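Local coordinates for extracellular serine protease (Aeromonas sobria, PDB 3WQB), which preferentially cleaves the peptide bond after two basic residues, one of them lysine, acts on host plasma proteins as a probable virulence factor, and binds three calcium ions per subunit, at residues Q203-Q208 / P433-L438; F220-I223 / Y228-N231; S244-S249 / F507-G512. The protein carries 1 engineered substitution. One frame throughout, in Å; residues are numbered along the deposited sequence.

Contact 1 (Q203-Q208 / P433-L438)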
ATOM      1  N   GLN A 203       1.344 -14.154 -10.888  1.00 10.55           N
ATOM      2  CA  GLN A 203       1.476 -13.050 -11.819  1.00 11.07           C
ATOM      3  C   GLN A 203       2.853 -12.396 -11.779  1.00 10.77           C
ATOM      4  O   GLN A 203       3.348 -11.920 -12.796  1.00 11.44           O
ATOM      5  CB  GLN A 203       0.387 -12.019 -11.547  1.00 10.92           C
ATOM      6  CG  GLN A 203      -0.985 -12.443 -12.096  1.00 11.27           C
ATOM      7  CD  GLN A 203      -1.037 -12.350 -13.610  1.00 12.02           C
ATOM      8  OE1 GLN A 203      -0.851 -13.345 -14.313  1.00 16.17           O
ATOM      9  NE2 GLN A 203      -1.250 -11.146 -14.116  1.00 14.75           N
ATOM     10  N   THR A 204       3.461 -12.358 -10.598  1.00 10.75           N
ATOM     11  CA  THR A 204       4.787 -11.760 -10.453  1.00 10.78           C
ATOM     12  C   THR A 204       5.873 -12.660 -11.052  1.00 11.60           C
ATOM     13  O   THR A 204       6.759 -12.178 -11.766  1.00 11.99           O
ATOM     14  CB  THR A 204       5.118 -11.462  -8.976  1.00 10.49           C
ATOM     15  OG1 THR A 204       4.177 -10.519  -8.446  1.00 10.89           O
ATOM     16  CG2 THR A 204       6.529 -10.886  -8.837  1.00  9.61           C
ATOM     17  N   LEU A 205       5.798 -13.955 -10.757  1.00 12.25           N
ATOM     18  CA  LEU A 205       6.905 -14.874 -11.085  1.00 13.24           C
ATOM     19  C   LEU A 205       6.897 -15.503 -12.478  1.00 14.58           C
ATOM     20  O   LEU A 205       7.801 -16.256 -12.810  1.00 17.12           O
ATOM     21  CB  LEU A 205       7.049 -15.946  -9.997  1.00 13.49           C
ATOM     22  CG  LEU A 205       7.418 -15.387  -8.613  1.00 13.41           C
ATOM     23  CD1 LEU A 205       7.541 -16.510  -7.600  1.00 15.52           C
ATOM     24  CD2 LEU A 205       8.692 -14.518  -8.622  1.00 14.01           C
ATOM     25  N   LYS A 206       5.935 -15.155 -13.313  1.00 14.67           N
ATOM     26  CA  LYS A 206       5.877 -15.750 -14.652  1.00 14.76           C
ATOM     27  C   LYS A 206       6.775 -14.999 -15.629  1.00 14.78           C
ATOM     28  O   LYS A 206       7.332 -13.954 -15.306  1.00 15.31           O
ATOM     29  CB  LYS A 206       4.444 -15.729 -15.158  1.00 15.05           C
ATOM     30  CG  LYS A 206       3.891 -14.323 -15.237  1.00 14.84           C
ATOM     31  CD  LYS A 206       2.484 -14.304 -15.729  1.00 16.32           C
ATOM     32  CE  LYS A 206       2.115 -12.881 -16.039  1.00 15.73           C
ATOM     33  NZ  LYS A 206       0.794 -12.753 -16.708  1.00 17.27           N
ATOM     34  N   ALA A 207       6.901 -15.534 -16.842  1.00 15.27           N
ATOM     35  CA  ALA A 207       7.515 -14.787 -17.934  1.00 16.53           C
ATOM     36  C   ALA A 207       6.713 -13.507 -18.179  1.00 17.17           C
ATOM     37  O   ALA A 207       5.479 -13.517 -18.095  1.00 18.18           O
ATOM     38  CB  ALA A 207       7.561 -15.635 -19.196  1.00 16.82           C
ATOM     39  N   GLN A 208       7.414 -12.418 -18.488  1.00 18.46           N
ATOM     40  CA  GLN A 208       6.795 -11.092 -18.606  1.00 18.95           C
ATOM     41  C   GLN A 208       6.043 -10.788 -17.307  1.00 17.47           C
ATOM     42  O   GLN A 208       4.859 -10.433 -17.321  1.00 18.67           O
ATOM     43  CB  GLN A 208       5.852 -11.007 -19.822  1.00 19.99           C
ATOM     44  CG  GLN A 208       6.519 -10.728 -21.176  1.00 23.51           C
ATOM     45  CD  GLN A 208       7.738 -11.591 -21.439  1.00 27.10           C
ATOM     46  OE1 GLN A 208       8.873 -11.159 -21.229  1.00 29.29           O
ATOM     47  NE2 GLN A 208       7.511 -12.827 -21.880  1.00 29.06           N
ATOM     48  N   PRO A 433      19.098 -14.849  -9.622  1.00 15.71           N
ATOM     49  CA  PRO A 433      18.650 -16.247  -9.649  1.00 15.31           C
ATOM     50  C   PRO A 433      17.204 -16.375  -9.145  1.00 14.70           C
ATOM     51  O   PRO A 433      16.646 -15.391  -8.650  1.00 14.16           O
ATOM     52  CB  PRO A 433      19.620 -16.959  -8.698  1.00 15.67           C
ATOM     53  CG  PRO A 433      20.592 -15.942  -8.216  1.00 16.11           C
ATOM     54  CD  PRO A 433      20.108 -14.591  -8.585  1.00 16.02           C
ATOM     55  N   PRO A 434      16.585 -17.562  -9.271  1.00 14.09           N
ATOM     56  CA  PRO A 434      15.175 -17.696  -8.900  1.00 13.97           C
ATOM     57  C   PRO A 434      14.899 -17.381  -7.429  1.00 13.69           C
ATOM     58  O   PRO A 434      15.757 -17.574  -6.565  1.00 14.10           O
ATOM     59  CB  PRO A 434      14.868 -19.166  -9.218  1.00 14.64           C
ATOM     60  CG  PRO A 434      15.819 -19.495 -10.308  1.00 15.12           C
ATOM     61  CD  PRO A 434      17.081 -18.802  -9.903  1.00 14.29           C
ATOM     62  N   LEU A 435      13.702 -16.875  -7.165  1.00 13.02           N
ATOM     63  CA  LEU A 435      13.271 -16.616  -5.799  1.00 12.59           C
ATOM     64  C   LEU A 435      13.170 -17.924  -5.017  1.00 12.53           C
ATOM     65  O   LEU A 435      12.604 -18.911  -5.504  1.00 13.42           O
ATOM     66  CB  LEU A 435      11.899 -15.933  -5.802  1.00 12.32           C
ATOM     67  CG  LEU A 435      11.347 -15.552  -4.412  1.00 11.97           C
ATOM     68  CD1 LEU A 435      12.143 -14.435  -3.756  1.00 13.07           C
ATOM     69  CD2 LEU A 435       9.883 -15.161  -4.516  1.00 12.91           C
ATOM     70  N   VAL A 436      13.731 -17.914  -3.810  1.00 12.70           N
ATOM     71  CA  VAL A 436      13.565 -18.986  -2.848  1.00 12.94           C
ATOM     72  C   VAL A 436      12.752 -18.427  -1.689  1.00 12.58           C
ATOM     73  O   VAL A 436      13.095 -17.393  -1.100  1.00 12.77           O
ATOM     74  CB  VAL A 436      14.933 -19.481  -2.326  1.00 12.99           C
ATOM     75  CG1 VAL A 436      14.748 -20.505  -1.212  1.00 13.95           C
ATOM     76  CG2 VAL A 436      15.755 -20.076  -3.466  1.00 13.87           C
ATOM     77  N   GLN A 437      11.655 -19.106  -1.381  1.00 12.42           N
ATOM     78  CA  GLN A 437      10.831 -18.772  -0.229  1.00 13.40           C
ATOM     79  C   GLN A 437      11.035 -19.872   0.803  1.00 13.90           C
ATOM     80  O   GLN A 437      10.515 -20.993   0.653  1.00 15.17           O
ATOM     81  CB  GLN A 437       9.364 -18.683  -0.647  1.00 13.73           C
ATOM     82  CG  GLN A 437       9.116 -17.648  -1.724  1.00 13.66           C
ATOM     83  CD  GLN A 437       7.693 -17.651  -2.207  1.00 14.50           C
ATOM     84  OE1 GLN A 437       6.781 -17.327  -1.453  1.00 17.09           O
ATOM     85  NE2 GLN A 437       7.492 -18.017  -3.467  1.00 15.94           N
ATOM     86  N   LEU A 438      11.813 -19.568   1.839  1.00 14.22           N
ATOM     87  CA  LEU A 438      12.111 -20.575   2.843  1.00 14.81           C
ATOM     88  C   LEU A 438      10.839 -20.943   3.594  1.00 15.59           C
ATOM     89  O   LEU A 438       9.953 -20.107   3.765  1.00 16.13           O
ATOM     90  CB  LEU A 438      13.195 -20.101   3.819  1.00 14.99           C
ATOM     91  CG  LEU A 438      14.609 -19.905   3.273  1.00 15.55           C
ATOM     92  CD1 LEU A 438      15.549 -19.491   4.388  1.00 17.06           C
ATOM     93  CD2 LEU A 438      15.133 -21.171   2.600  1.00 16.40           C
TER

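Contact 2 (F220-I223 / Y228-N231)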
ATOM      1  N   PHE A 220       0.091   9.186   8.526  1.00 10.01           N
ATOM      2  CA  PHE A 220       1.062   9.660   9.519  1.00 10.23           C
ATOM      3  C   PHE A 220       0.391  10.325  10.717  1.00 10.60           C
ATOM      4  O   PHE A 220       0.811  10.111  11.841  1.00 10.81           O
ATOM      5  CB  PHE A 220       2.140  10.577   8.939  1.00 10.54           C
ATOM      6  CG  PHE A 220       3.397  10.569   9.752  1.00 10.79           C
ATOM      7  CD1 PHE A 220       3.535  11.405  10.866  1.00 11.86           C
ATOM      8  CD2 PHE A 220       4.432   9.690   9.439  1.00 11.82           C
ATOM      9  CE1 PHE A 220       4.696  11.368  11.652  1.00 12.44           C
ATOM     10  CE2 PHE A 220       5.591   9.650  10.208  1.00 12.87           C
ATOM     11  CZ  PHE A 220       5.724  10.492  11.319  1.00 12.72           C
ATOM     12  N   ASN A 221      -0.671  11.080  10.450  1.00 10.31           N
ATOM     13  CA  ASN A 221      -1.347  11.858  11.480  1.00 11.08           C
ATOM     14  C   ASN A 221      -2.783  11.416  11.765  1.00 11.75           C
ATOM     15  O   ASN A 221      -3.231  11.435  12.918  1.00 12.89           O
ATOM     16  CB  ASN A 221      -1.325  13.343  11.098  1.00 11.68           C
ATOM     17  CG  ASN A 221       0.082  13.871  10.900  1.00 12.81           C
ATOM     18  OD1 ASN A 221       0.442  14.340   9.814  1.00 16.09           O
ATOM     19  ND2 ASN A 221       0.888  13.793  11.944  1.00 13.45           N
ATOM     20  N   LYS A 222      -3.514  11.032  10.720  1.00 12.21           N
ATOM     21  CA  LYS A 222      -4.925  10.700  10.876  1.00 12.80           C
ATOM     22  C   LYS A 222      -5.312   9.539   9.987  1.00 13.01           C
ATOM     23  O   LYS A 222      -4.736   9.347   8.912  1.00 13.21           O
ATOM     24  CB  LYS A 222      -5.829  11.917  10.589  1.00 13.72           C
ATOM     25  CG  LYS A 222      -5.830  12.412   9.151  1.00 16.01           C
ATOM     26  CD  LYS A 222      -6.708  13.649   9.022  1.00 19.13           C
ATOM     27  CE  LYS A 222      -6.875  14.091   7.566  1.00 22.37           C
ATOM     28  NZ  LYS A 222      -7.680  15.336   7.492  1.00 25.35           N
ATOM     29  N   ILE A 223      -6.286   8.766  10.450  1.00 12.83           N
ATOM     30  CA  ILE A 223      -6.897   7.729   9.633  1.00 13.77           C
ATOM     31  C   ILE A 223      -8.402   7.913   9.604  1.00 14.64           C
ATOM     32  O   ILE A 223      -8.992   8.519  10.509  1.00 14.36           O
ATOM     33  CB  ILE A 223      -6.533   6.295  10.104  1.00 13.34           C
ATOM     34  CG1 ILE A 223      -6.979   6.040  11.554  1.00 14.72           C
ATOM     35  CG2 ILE A 223      -5.033   6.044   9.917  1.00 14.43           C
ATOM     36  CD1 ILE A 223      -7.164   4.564  11.890  1.00 16.74           C
ATOM     37  N   TYR A 228     -15.702   7.615  10.441  1.00 22.07           N
ATOM     38  CA  TYR A 228     -15.021   8.319  11.537  1.00 21.19           C
ATOM     39  C   TYR A 228     -13.602   8.679  11.132  1.00 19.93           C
ATOM     40  O   TYR A 228     -12.974   7.969  10.350  1.00 20.16           O
ATOM     41  CB  TYR A 228     -14.960   7.458  12.806  1.00 21.86           C
ATOM     42  CG  TYR A 228     -16.287   7.278  13.512  1.00 24.20           C
ATOM     43  CD1 TYR A 228     -17.222   6.347  13.053  1.00 26.07           C
ATOM     44  CD2 TYR A 228     -16.605   8.033  14.646  1.00 26.44           C
ATOM     45  CE1 TYR A 228     -18.444   6.176  13.697  1.00 27.94           C
ATOM     46  CE2 TYR A 228     -17.827   7.865  15.304  1.00 27.87           C
ATOM     47  CZ  TYR A 228     -18.739   6.936  14.823  1.00 28.72           C
ATOM     48  OH  TYR A 228     -19.946   6.765  15.464  1.00 30.90           O
ATOM     49  N   VAL A 229     -13.106   9.790  11.664  1.00 17.72           N
ATOM     50  CA  VAL A 229     -11.703  10.160  11.527  1.00 16.20           C
ATOM     51  C   VAL A 229     -11.068  10.146  12.915  1.00 15.23           C
ATOM     52  O   VAL A 229     -11.622  10.706  13.869  1.00 15.24           O
ATOM     53  CB  VAL A 229     -11.513  11.550  10.860  1.00 15.88           C
ATOM     54  CG1 VAL A 229     -10.034  11.861  10.657  1.00 16.20           C
ATOM     55  CG2 VAL A 229     -12.240  11.628   9.524  1.00 16.89           C
ATOM     56  N   LEU A 230      -9.920   9.484  13.023  1.00 15.03           N
ATOM     57  CA  LEU A 230      -9.179   9.387  14.280  1.00 14.22           C
ATOM     58  C   LEU A 230      -7.801  10.011  14.154  1.00 13.71           C
ATOM     59  O   LEU A 230      -7.122   9.835  13.143  1.00 13.47           O
ATOM     60  CB  LEU A 230      -9.007   7.926  14.724  1.00 14.86           C
ATOM     61  CG  LEU A 230     -10.236   7.051  14.942  1.00 16.02           C
ATOM     62  CD1 LEU A 230     -10.687   6.435  13.615  1.00 18.39           C
ATOM     63  CD2 LEU A 230      -9.903   5.957  15.964  1.00 17.83           C
ATOM     64  N   ASN A 231      -7.385  10.724  15.196  1.00 13.89           N
ATOM     65  CA  ASN A 231      -6.023  11.236  15.299  1.00 13.96           C
ATOM     66  C   ASN A 231      -5.667  11.381  16.769  1.00 14.13           C
ATOM     67  O   ASN A 231      -6.554  11.576  17.601  1.00 15.36           O
ATOM     68  CB  ASN A 231      -5.879  12.593  14.586  1.00 14.42           C
ATOM     69  CG  ASN A 231      -6.626  13.715  15.297  1.00 15.52           C
ATOM     70  OD1 ASN A 231      -7.840  13.843  15.178  1.00 17.12           O
ATOM     71  ND2 ASN A 231      -5.890  14.531  16.037  1.00 17.47           N
TER

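Contact 3 (S244-S249 / F507-G512)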
ATOM      1  N   SER A 244       2.843   1.436   8.083  1.00 10.14           N
ATOM      2  CA  SER A 244       2.460   0.751   6.846  1.00 10.12           C
ATOM      3  C   SER A 244       2.391  -0.783   6.903  1.00  9.97           C
ATOM      4  O   SER A 244       1.920  -1.418   5.951  1.00 10.59           O
ATOM      5  CB  SER A 244       3.362   1.221   5.702  1.00 10.22           C
ATOM      6  OG  SER A 244       4.730   1.048   6.010  1.00 10.23           O
ATOM      7  N   ASN A 245       2.859  -1.370   8.004  1.00  9.99           N
ATOM      8  CA  ASN A 245       2.675  -2.806   8.247  1.00 10.27           C
ATOM      9  C   ASN A 245       1.303  -3.157   8.844  1.00 10.53           C
ATOM     10  O   ASN A 245       0.982  -4.335   8.992  1.00 11.11           O
ATOM     11  CB  ASN A 245       3.792  -3.368   9.145  1.00 10.36           C
ATOM     12  CG  ASN A 245       4.953  -3.972   8.359  1.00 10.02           C
ATOM     13  OD1 ASN A 245       4.758  -4.595   7.325  1.00 10.66           O
ATOM     14  ND2 ASN A 245       6.167  -3.833   8.888  1.00 12.09           N
ATOM     15  N   LEU A 246       0.488  -2.160   9.197  1.00 10.14           N
ATOM     16  CA  LEU A 246      -0.817  -2.479   9.794  1.00 10.99           C
ATOM     17  C   LEU A 246      -1.809  -3.104   8.816  1.00 11.30           C
ATOM     18  O   LEU A 246      -2.562  -4.001   9.189  1.00 12.48           O
ATOM     19  CB  LEU A 246      -1.449  -1.274  10.486  1.00 11.15           C
ATOM     20  CG  LEU A 246      -0.727  -0.720  11.710  1.00 11.92           C
ATOM     21  CD1 LEU A 246      -1.453   0.522  12.225  1.00 14.32           C
ATOM     22  CD2 LEU A 246      -0.587  -1.777  12.803  1.00 15.42           C
ATOM     23  N   ASP A 247      -1.812  -2.643   7.571  1.00 11.76           N
ATOM     24  CA  ASP A 247      -2.699  -3.213   6.560  1.00 11.76           C
ATOM     25  C   ASP A 247      -2.081  -4.535   6.108  1.00 11.75           C
ATOM     26  O   ASP A 247      -0.976  -4.532   5.561  1.00 11.57           O
ATOM     27  CB  ASP A 247      -2.853  -2.233   5.389  1.00 12.24           C
ATOM     28  CG  ASP A 247      -3.634  -2.815   4.211  1.00 13.57           C
ATOM     29  OD1 ASP A 247      -3.933  -4.035   4.184  1.00 14.35           O
ATOM     30  OD2 ASP A 247      -3.946  -2.020   3.298  1.00 15.34           O
ATOM     31  N   PRO A 248      -2.762  -5.667   6.383  1.00 12.60           N
ATOM     32  CA  PRO A 248      -2.173  -6.982   6.075  1.00 12.48           C
ATOM     33  C   PRO A 248      -1.656  -7.160   4.635  1.00 12.09           C
ATOM     34  O   PRO A 248      -0.656  -7.848   4.420  1.00 12.50           O
ATOM     35  CB  PRO A 248      -3.314  -7.966   6.381  1.00 13.08           C
ATOM     36  CG  PRO A 248      -4.558  -7.146   6.358  1.00 15.05           C
ATOM     37  CD  PRO A 248      -4.155  -5.795   6.866  1.00 12.50           C
ATOM     38  N   SER A 249      -2.303  -6.528   3.664  1.00 11.34           N
ATOM     39  CA  SER A 249      -1.882  -6.673   2.271  1.00 10.85           C
ATOM     40  C   SER A 249      -0.497  -6.084   2.017  1.00  9.88           C
ATOM     41  O   SER A 249       0.204  -6.496   1.091  1.00 10.58           O
ATOM     42  CB  SER A 249      -2.890  -6.011   1.341  1.00 11.35           C
ATOM     43  OG  SER A 249      -4.159  -6.608   1.500  1.00 14.09           O
ATOM     44  N   PHE A 507       2.565   3.501  19.428  1.00 11.46           N
ATOM     45  CA  PHE A 507       1.651   4.657  19.371  1.00 11.40           C
ATOM     46  C   PHE A 507       0.989   4.749  18.005  1.00 11.14           C
ATOM     47  O   PHE A 507       0.604   5.816  17.526  1.00 11.25           O
ATOM     48  CB  PHE A 507       2.336   5.975  19.786  1.00 11.68           C
ATOM     49  CG  PHE A 507       3.167   5.851  21.038  1.00 12.39           C
ATOM     50  CD1 PHE A 507       2.756   5.035  22.098  1.00 13.50           C
ATOM     51  CD2 PHE A 507       4.363   6.545  21.159  1.00 14.02           C
ATOM     52  CE1 PHE A 507       3.539   4.912  23.247  1.00 14.22           C
ATOM     53  CE2 PHE A 507       5.148   6.426  22.305  1.00 15.00           C
ATOM     54  CZ  PHE A 507       4.732   5.614  23.350  1.00 14.26           C
ATOM     55  N   ASN A 508       0.860   3.581  17.393  1.00 11.08           N
ATOM     56  CA  ASN A 508       0.129   3.422  16.151  1.00 10.57           C
ATOM     57  C   ASN A 508      -1.381   3.420  16.380  1.00 10.90           C
ATOM     58  O   ASN A 508      -1.852   3.676  17.498  1.00 11.22           O
ATOM     59  CB  ASN A 508       0.571   2.128  15.488  1.00 10.93           C
ATOM     60  CG  ASN A 508       0.415   0.952  16.410  1.00 10.74           C
ATOM     61  OD1 ASN A 508      -0.705   0.561  16.744  1.00 11.53           O
ATOM     62  ND2 ASN A 508       1.544   0.395  16.858  1.00 11.42           N
ATOM     63  N   SER A 509      -2.129   3.168  15.314  1.00 11.14           N
ATOM     64  CA  SER A 509      -3.580   3.300  15.328  1.00 11.47           C
ATOM     65  C   SER A 509      -4.349   2.079  15.833  1.00 11.32           C
ATOM     66  O   SER A 509      -5.573   2.042  15.713  1.00 11.91           O
ATOM     67  CB  SER A 509      -4.085   3.711  13.939  1.00 11.32           C
ATOM     68  OG  SER A 509      -3.968   2.636  13.021  1.00 12.71           O
ATOM     69  N   LEU A 510      -3.653   1.091  16.398  1.00 11.24           N
ATOM     70  CA  LEU A 510      -4.336  -0.081  16.965  1.00 11.66           C
ATOM     71  C   LEU A 510      -5.006   0.223  18.302  1.00 12.28           C
ATOM     72  O   LEU A 510      -4.766  -0.453  19.306  1.00 12.90           O
ATOM     73  CB  LEU A 510      -3.388  -1.283  17.083  1.00 11.41           C
ATOM     74  CG  LEU A 510      -2.822  -1.812  15.767  1.00 11.62           C
ATOM     75  CD1 LEU A 510      -1.837  -2.935  16.035  1.00 12.82           C
ATOM     76  CD2 LEU A 510      -3.947  -2.277  14.847  1.00 11.99           C
ATOM     77  N   VAL A 511      -5.884   1.217  18.282  1.00 12.74           N
ATOM     78  CA  VAL A 511      -6.565   1.706  19.487  1.00 13.21           C
ATOM     79  C   VAL A 511      -7.939   1.048  19.705  1.00 13.90           C
ATOM     80  O   VAL A 511      -8.713   1.480  20.568  1.00 14.87           O
ATOM     81  CB  VAL A 511      -6.713   3.250  19.438  1.00 13.18           C
ATOM     82  CG1 VAL A 511      -5.342   3.931  19.395  1.00 13.57           C
ATOM     83  CG2 VAL A 511      -7.586   3.680  18.242  1.00 14.12           C
ATOM     84  N   GLY A 512      -8.223   0.002  18.930  1.00 14.48           N
ATOM     85  CA  GLY A 512      -9.520  -0.662  18.943  1.00 14.89           C
ATOM     86  C   GLY A 512      -9.928  -1.276  20.264  1.00 14.81           C
ATOM     87  O   GLY A 512     -11.124  -1.430  20.524  1.00 14.83           O
TER

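Contact 1 (Q203-Q208 / P433-L438)
Leu205 and Leu435 meet by their methyl ends, with side chains crossing at about a right angle and the CA atoms of the two residues still 8.5 Å apart. Leu205 follows on helix 191-205, and its CB heads toward 433-438; chi1 of -63° places CG beside the backbone N, opposite the carbonyl carbon. CB stays well back, with Leu205 CB 6.2 Å from Leu435 CD2. One bond further out, Leu205 CG is 4.8 Å from Leu435 CD2. At the fork, Leu205 CD2 comes to 4.3 Å from Leu435 CD2, while Leu205 CD1 makes the closest approach, 4.1 Å from Leu435 CD2. The two leucines thus link a helix region of the subtilisin domain to the region of strand 436-444 in the P-domain, a strand that pairs with 583-595 through Val436 and Leu438. The join is slight and lies at the protein surface, the two segments burying 87 Å² between them. Leu205 CD1 also lies 4.4 Å from Gln437 NE2, a loose contact in which the amide only borders the methyl. That amide nitrogen instead donates to Glu201 OE2, a carboxylate on the same helix. Trp254 touches both leucines from a loop, and Phe253 and Arg359 pack on Leu435.

Contact 2 (F220-I223 / Y228-N231)
Ile223 and Leu230 exchange two backbone hydrogen bonds, the signature of an antiparallel hydrogen-bonded pair. Ile223 N donates to Leu230 O at 3.0 Å, and Leu230 N returns a straighter bond (168° at the hydrogen) to Ile223 O at 2.8 Å. Each carbonyl also receives a CA-H contact: Lys222 CA lies 3.3 Å from Leu230 O, and Val229 CA lies 3.3 Å from Ile223 O. Next come the side chains. Ile223 and Leu230 project from one face of the sheet, where Ile223 CG1 packs 4.2 Å from Leu230 CB. Lys222 and Asn231 project from the other face; Lys222 holds CG between its backbone N and carbonyl carbon (chi1 67°), and the extended chain beyond brings Lys222 CD to 4.1 Å from Val229 CG1 before its amine leads away. Further out, strand 228-233 of this beta hairpin is flanked by strand 559-565: Val229 and Asn231 share backbone hydrogen bonds with Leu564 and Ser562, and Leu230 rests on Leu563. The hairpin of the subtilisin domain is thereby continued by two P-domain strands, giving a four-stranded antiparallel sheet with contributions from both domains. The chemistry implies that the Ile223-Leu230 pair is held by its two N-H bonds, with the CA-H contacts as weaker additions, and that a buried aliphatic face lies opposite the face from which Lys222 and Asn231 leave the sheet.

Contact 3 (S244-S249 / F507-G512)
Leu246 and Leu510 lie side by side with their chains pointing in opposed senses, flank against flank rather than end on. CD2 of Leu246 sits against the branch of Leu510, 3.7 Å from both CG and CD1 of that residue. The other methyl of Leu246, CD1, goes a different way: it lies 3.4 Å from Ser509 OG and 4.2 Å from Asn508 CB. CB of Leu246 heads toward 507-512, and with CG anti to the carbonyl carbon (chi1 -65°) the fork divides, CD1 meeting Asn508 and Ser509 and CD2 meeting Leu510. That loop is shaped by an Asx turn, in which Leu510 N donates to Asn508 OD1 at 3.0 Å, in the carbonyl plane and on a lone pair; Leu510 is in addition the centre of an inverse gamma turn, and Val511 takes the N-cap position of helix 512-520. Here a loop of the subtilisin domain packs against the P-domain, with Met531 of strand 527-535 and Leu504 also touching Leu246. Both polar neighbours have partners elsewhere: Ser509 OG bonds Val182 O, and Asn508 ND2 bonds Ser505 O. Behind Leu246, a second Asx turn has Ser249 N donating to Asp247 OD1 from 45° above the carboxylate plane.

All three contacts bear on the junction of the subtilisin domain and the P-domain: contacts 1 and 3 cross it directly, whereas contact 2 is a hairpin whose sheet is extended across it. Contacts 2 and 3 form one continuous patch, their centres 12 Å apart, joined by Ile223 CD1 packing 3.8 Å from Ser509 CB and Leu230 CD2 lying 4.0 Å from Val511 CG2. Contact 1 stands apart, its centre 37 Å from that of contact 2 and 29 Å from that of contact 3. Among the calcium sites, that of the P-domain lies nearest contact 3, the ion about 12 Å from the Asn508 side chain; contacts 1 and 2 lie away from the catalytic and calcium sites.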